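Local coordinates for structural polyprotein, VP3 (PDB 5CDD), which is the VP3 part of the viral structural polyprotein and probably serves as a jelly-roll building block of the Israeli acute paralysis virus capsid, at residues 124-132 and 273-282. Sequence-based numbering, arbitrary orientation.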
ATOM      1  N   GLU B 124      27.419 -36.611  23.251  1.00 33.97           N
ATOM      2  CA  GLU B 124      26.696 -37.045  24.444  1.00 32.74           C
ATOM      3  C   GLU B 124      26.397 -35.831  25.323  1.00 32.98           C
ATOM      4  O   GLU B 124      25.380 -35.786  26.017  1.00 33.93           O
ATOM      5  CB  GLU B 124      27.531 -38.054  25.240  1.00 32.65           C
ATOM      6  CG  GLU B 124      27.974 -39.277  24.453  1.00 34.14           C
ATOM      7  CD  GLU B 124      28.767 -40.258  25.302  1.00 35.72           C
ATOM      8  OE1 GLU B 124      29.732 -39.826  25.968  1.00 35.39           O
ATOM      9  OE2 GLU B 124      28.432 -41.462  25.300  1.00 36.41           O
ATOM     10  N   TYR B 125      27.295 -34.852  25.280  1.00 32.02           N
ATOM     11  CA  TYR B 125      27.171 -33.622  26.058  1.00 30.23           C
ATOM     12  C   TYR B 125      26.000 -32.782  25.550  1.00 30.27           C
ATOM     13  O   TYR B 125      25.279 -32.159  26.331  1.00 29.91           O
ATOM     14  CB  TYR B 125      28.487 -32.837  25.960  1.00 29.22           C
ATOM     15  CG  TYR B 125      28.595 -31.610  26.845  1.00 29.67           C
ATOM     16  CD1 TYR B 125      28.072 -30.380  26.442  1.00 30.23           C
ATOM     17  CD2 TYR B 125      29.248 -31.673  28.076  1.00 29.24           C
ATOM     18  CE1 TYR B 125      28.201 -29.242  27.242  1.00 28.67           C
ATOM     19  CE2 TYR B 125      29.381 -30.543  28.883  1.00 29.14           C
ATOM     20  CZ  TYR B 125      28.858 -29.334  28.459  1.00 28.90           C
ATOM     21  OH  TYR B 125      28.988 -28.221  29.255  1.00 28.79           O
ATOM     22  N   VAL B 126      25.810 -32.779  24.234  1.00 30.52           N
ATOM     23  CA  VAL B 126      24.731 -32.024  23.612  1.00 30.34           C
ATOM     24  C   VAL B 126      23.372 -32.686  23.833  1.00 31.55           C
ATOM     25  O   VAL B 126      22.405 -32.024  24.211  1.00 32.62           O
ATOM     26  CB  VAL B 126      24.976 -31.868  22.091  1.00 30.03           C
ATOM     27  CG1 VAL B 126      23.782 -31.200  21.427  1.00 29.87           C
ATOM     28  CG2 VAL B 126      26.232 -31.049  21.857  1.00 28.53           C
ATOM     29  N   ALA B 127      23.304 -33.993  23.597  1.00 31.88           N
ATOM     30  CA  ALA B 127      22.063 -34.745  23.758  1.00 32.61           C
ATOM     31  C   ALA B 127      21.445 -34.580  25.143  1.00 33.25           C
ATOM     32  O   ALA B 127      20.241 -34.767  25.320  1.00 35.10           O
ATOM     33  CB  ALA B 127      22.315 -36.221  23.482  1.00 31.94           C
ATOM     34  N   ASN B 128      22.273 -34.224  26.116  1.00 33.61           N
ATOM     35  CA  ASN B 128      21.829 -34.055  27.495  1.00 33.55           C
ATOM     36  C   ASN B 128      20.886 -32.867  27.714  1.00 33.40           C
ATOM     37  O   ASN B 128      20.141 -32.840  28.694  1.00 33.80           O
ATOM     38  CB  ASN B 128      23.058 -33.920  28.403  1.00 35.26           C
ATOM     39  CG  ASN B 128      22.712 -33.996  29.874  1.00 36.81           C
ATOM     40  OD1 ASN B 128      22.084 -34.954  30.326  1.00 38.39           O
ATOM     41  ND2 ASN B 128      23.127 -32.990  30.632  1.00 38.52           N
ATOM     42  N   MET B 129      20.913 -31.899  26.801  1.00 33.06           N
ATOM     43  CA  MET B 129      20.076 -30.702  26.907  1.00 32.24           C
ATOM     44  C   MET B 129      18.646 -30.900  26.429  1.00 31.90           C
ATOM     45  O   MET B 129      17.768 -30.096  26.746  1.00 32.99           O
ATOM     46  CB  MET B 129      20.661 -29.564  26.074  1.00 33.93           C
ATOM     47  CG  MET B 129      22.121 -29.286  26.280  1.00 34.68           C
ATOM     48  SD  MET B 129      22.673 -28.077  25.069  1.00 36.37           S
ATOM     49  CE  MET B 129      22.486 -26.591  25.981  1.00 35.52           C
ATOM     50  N   PHE B 130      18.417 -31.952  25.655  1.00 30.28           N
ATOM     51  CA  PHE B 130      17.096 -32.210  25.101  1.00 29.40           C
ATOM     52  C   PHE B 130      16.428 -33.447  25.689  1.00 29.20           C
ATOM     53  O   PHE B 130      17.045 -34.190  26.446  1.00 31.11           O
ATOM     54  CB  PHE B 130      17.225 -32.329  23.584  1.00 29.12           C
ATOM     55  CG  PHE B 130      17.974 -31.183  22.960  1.00 28.64           C
ATOM     56  CD1 PHE B 130      17.342 -29.965  22.723  1.00 28.42           C
ATOM     57  CD2 PHE B 130      19.328 -31.303  22.660  1.00 28.28           C
ATOM     58  CE1 PHE B 130      18.048 -28.881  22.199  1.00 27.43           C
ATOM     59  CE2 PHE B 130      20.043 -30.226  22.136  1.00 27.91           C
ATOM     60  CZ  PHE B 130      19.402 -29.014  21.905  1.00 28.03           C
ATOM     61  N   SER B 131      15.166 -33.660  25.335  1.00 28.14           N
ATOM     62  CA  SER B 131      14.416 -34.802  25.842  1.00 26.95           C
ATOM     63  C   SER B 131      14.541 -36.057  24.986  1.00 27.25           C
ATOM     64  O   SER B 131      14.712 -37.154  25.517  1.00 29.66           O
ATOM     65  CB  SER B 131      12.943 -34.430  25.995  1.00 25.28           C
ATOM     66  OG  SER B 131      12.781 -33.417  26.971  1.00 24.74           O
ATOM     67  N   TYR B 132      14.448 -35.906  23.669  1.00 26.43           N
ATOM     68  CA  TYR B 132      14.558 -37.051  22.773  1.00 25.27           C
ATOM     69  C   TYR B 132      15.539 -36.760  21.650  1.00 25.50           C
ATOM     70  O   TYR B 132      15.766 -35.603  21.296  1.00 25.69           O
ATOM     71  CB  TYR B 132      13.194 -37.403  22.172  1.00 26.27           C
ATOM     72  CG  TYR B 132      12.055 -37.386  23.164  1.00 27.52           C
ATOM     73  CD1 TYR B 132      11.249 -36.258  23.307  1.00 28.72           C
ATOM     74  CD2 TYR B 132      11.791 -38.490  23.972  1.00 28.93           C
ATOM     75  CE1 TYR B 132      10.205 -36.230  24.227  1.00 29.75           C
ATOM     76  CE2 TYR B 132      10.750 -38.472  24.898  1.00 29.38           C
ATOM     77  CZ  TYR B 132       9.962 -37.339  25.020  1.00 29.52           C
ATOM     78  OH  TYR B 132       8.932 -37.309  25.933  1.00 31.85           O
ATOM     79  N   LYS B 273      14.517 -29.352  26.705  1.00 37.15           N
ATOM     80  CA  LYS B 273      14.554 -29.562  28.152  1.00 33.53           C
ATOM     81  C   LYS B 273      15.179 -30.917  28.476  1.00 32.78           C
ATOM     82  O   LYS B 273      14.912 -31.906  27.794  1.00 33.38           O
ATOM     83  CB  LYS B 273      13.136 -29.503  28.728  1.00 31.08           C
ATOM     84  CG  LYS B 273      13.034 -29.966  30.170  1.00 30.47           C
ATOM     85  CD  LYS B 273      11.625 -29.871  30.704  1.00 28.42           C
ATOM     86  CE  LYS B 273      11.582 -30.344  32.143  1.00 27.79           C
ATOM     87  NZ  LYS B 273      10.662 -29.526  32.972  1.00 28.50           N
ATOM     88  N   PRO B 274      16.032 -30.979  29.514  1.00 31.78           N
ATOM     89  CA  PRO B 274      16.663 -32.249  29.884  1.00 31.63           C
ATOM     90  C   PRO B 274      15.588 -33.263  30.277  1.00 33.07           C
ATOM     91  O   PRO B 274      14.539 -32.892  30.807  1.00 34.52           O
ATOM     92  CB  PRO B 274      17.538 -31.865  31.073  1.00 30.68           C
ATOM     93  CG  PRO B 274      17.854 -30.429  30.817  1.00 30.70           C
ATOM     94  CD  PRO B 274      16.541 -29.878  30.348  1.00 31.12           C
ATOM     95  N   LEU B 275      15.847 -34.540  30.024  1.00 33.78           N
ATOM     96  CA  LEU B 275      14.886 -35.580  30.375  1.00 33.66           C
ATOM     97  C   LEU B 275      15.181 -36.108  31.779  1.00 34.62           C
ATOM     98  O   LEU B 275      14.411 -36.888  32.336  1.00 35.02           O
ATOM     99  CB  LEU B 275      14.956 -36.726  29.362  1.00 31.89           C
ATOM    100  CG  LEU B 275      13.863 -37.789  29.469  1.00 29.87           C
ATOM    101  CD1 LEU B 275      12.509 -37.161  29.183  1.00 28.96           C
ATOM    102  CD2 LEU B 275      14.139 -38.905  28.483  1.00 30.28           C
ATOM    103  N   THR B 276      16.302 -35.668  32.340  1.00 35.70           N
ATOM    104  CA  THR B 276      16.734 -36.088  33.668  1.00 35.61           C
ATOM    105  C   THR B 276      15.921 -35.443  34.786  1.00 36.76           C
ATOM    106  O   THR B 276      15.236 -34.442  34.574  1.00 37.84           O
ATOM    107  CB  THR B 276      18.219 -35.753  33.880  1.00 34.87           C
ATOM    108  OG1 THR B 276      18.416 -34.342  33.721  1.00 32.53           O
ATOM    109  CG2 THR B 276      19.076 -36.500  32.864  1.00 31.71           C
ATOM    110  N   SER B 277      16.009 -36.025  35.980  1.00 37.49           N
ATOM    111  CA  SER B 277      15.282 -35.526  37.141  1.00 38.10           C
ATOM    112  C   SER B 277      15.942 -34.289  37.733  1.00 38.10           C
ATOM    113  O   SER B 277      15.336 -33.578  38.535  1.00 39.46           O
ATOM    114  CB  SER B 277      15.195 -36.613  38.213  1.00 38.10           C
ATOM    115  OG  SER B 277      16.485 -36.964  38.682  1.00 40.91           O
ATOM    116  N   GLY B 278      17.186 -34.039  37.341  1.00 37.54           N
ATOM    117  CA  GLY B 278      17.896 -32.880  37.846  1.00 37.27           C
ATOM    118  C   GLY B 278      18.324 -31.949  36.728  1.00 38.69           C
ATOM    119  O   GLY B 278      18.201 -32.295  35.553  1.00 38.68           O
ATOM    120  N   PRO B 279      18.823 -30.751  37.060  1.00 39.23           N
ATOM    121  CA  PRO B 279      19.259 -29.799  36.034  1.00 39.40           C
ATOM    122  C   PRO B 279      20.557 -30.286  35.411  1.00 39.42           C
ATOM    123  O   PRO B 279      21.279 -31.068  36.026  1.00 40.24           O
ATOM    124  CB  PRO B 279      19.479 -28.509  36.825  1.00 39.39           C
ATOM    125  CG  PRO B 279      18.625 -28.685  38.049  1.00 40.83           C
ATOM    126  CD  PRO B 279      18.855 -30.127  38.390  1.00 39.54           C
ATOM    127  N   THR B 280      20.853 -29.844  34.194  1.00 38.80           N
ATOM    128  CA  THR B 280      22.108 -30.239  33.573  1.00 37.61           C
ATOM    129  C   THR B 280      23.174 -29.602  34.456  1.00 37.08           C
ATOM    130  O   THR B 280      23.049 -28.439  34.842  1.00 37.69           O
ATOM    131  CB  THR B 280      22.252 -29.686  32.137  1.00 37.32           C
ATOM    132  OG1 THR B 280      22.093 -28.262  32.149  1.00 38.78           O
ATOM    133  CG2 THR B 280      21.215 -30.305  31.221  1.00 36.27           C
ATOM    134  N   GLN B 281      24.207 -30.362  34.798  1.00 36.32           N
ATOM    135  CA  GLN B 281      25.265 -29.837  35.650  1.00 35.70           C
ATOM    136  C   GLN B 281      26.625 -30.363  35.242  1.00 35.10           C
ATOM    137  O   GLN B 281      26.775 -31.535  34.907  1.00 36.26           O
ATOM    138  CB  GLN B 281      24.988 -30.192  37.114  1.00 36.00           C
ATOM    139  CG  GLN B 281      26.142 -29.894  38.057  1.00 37.99           C
ATOM    140  CD  GLN B 281      25.768 -30.090  39.514  1.00 39.17           C
ATOM    141  OE1 GLN B 281      25.135 -31.083  39.877  1.00 41.40           O
ATOM    142  NE2 GLN B 281      26.171 -29.150  40.361  1.00 39.16           N
ATOM    143  N   VAL B 282      27.617 -29.481  35.271  1.00 34.92           N
ATOM    144  CA  VAL B 282      28.978 -29.841  34.907  1.00 34.29           C
ATOM    145  C   VAL B 282      29.767 -30.242  36.146  1.00 35.47           C
ATOM    146  O   VAL B 282      29.818 -29.496  37.126  1.00 35.37           O
ATOM    147  CB  VAL B 282      29.698 -28.661  34.235  1.00 32.20           C
ATOM    148  CG1 VAL B 282      31.124 -29.051  33.903  1.00 31.32           C
ATOM    149  CG2 VAL B 282      28.944 -28.241  32.982  1.00 30.41           C
TER
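S131, N128 and Y125 meet the loop 273-282 in a buried packing contact, where the turn after helix 122-127 leads into strand 132-144 and packs on the loop that follows strand 267-270. Evidence for close backbone approach comes from the CA atoms of S131 and L275, 4.6 Å apart. S131 OG lies 2.7 Å from K273 O, a hydrogen bond that is not settled, since the same proton could make a weak bond to E271 OE1. With OG beside its own backbone N (chi1 -64°), S131 reaches that carbonyl, while L275 CD2 rests 3.5 Å from S131 O. A type I turn from A127 to F130 brings N128 O within 3.7 Å of P274 CB. The side chains of N128 and T280 run antiparallel alongside one another, the amide ND2 3.3 Å from the methyl CG2; ND2 hydrogen-bonds Y80 OH of a neighbouring subunit. Y125 OH, 3.7 Å from V282 CG2, hydrogen-bonds Y80 O of the same subunit. Within the loop, T276 OG1 hydrogen-bonds G278 O at 2.8 Å. Where strand 132-144 begins, S131 and Y132 sit together opposite V270, a classic beta bulge in the antiparallel sheet of a picornavirus-like jelly-roll capsid domain.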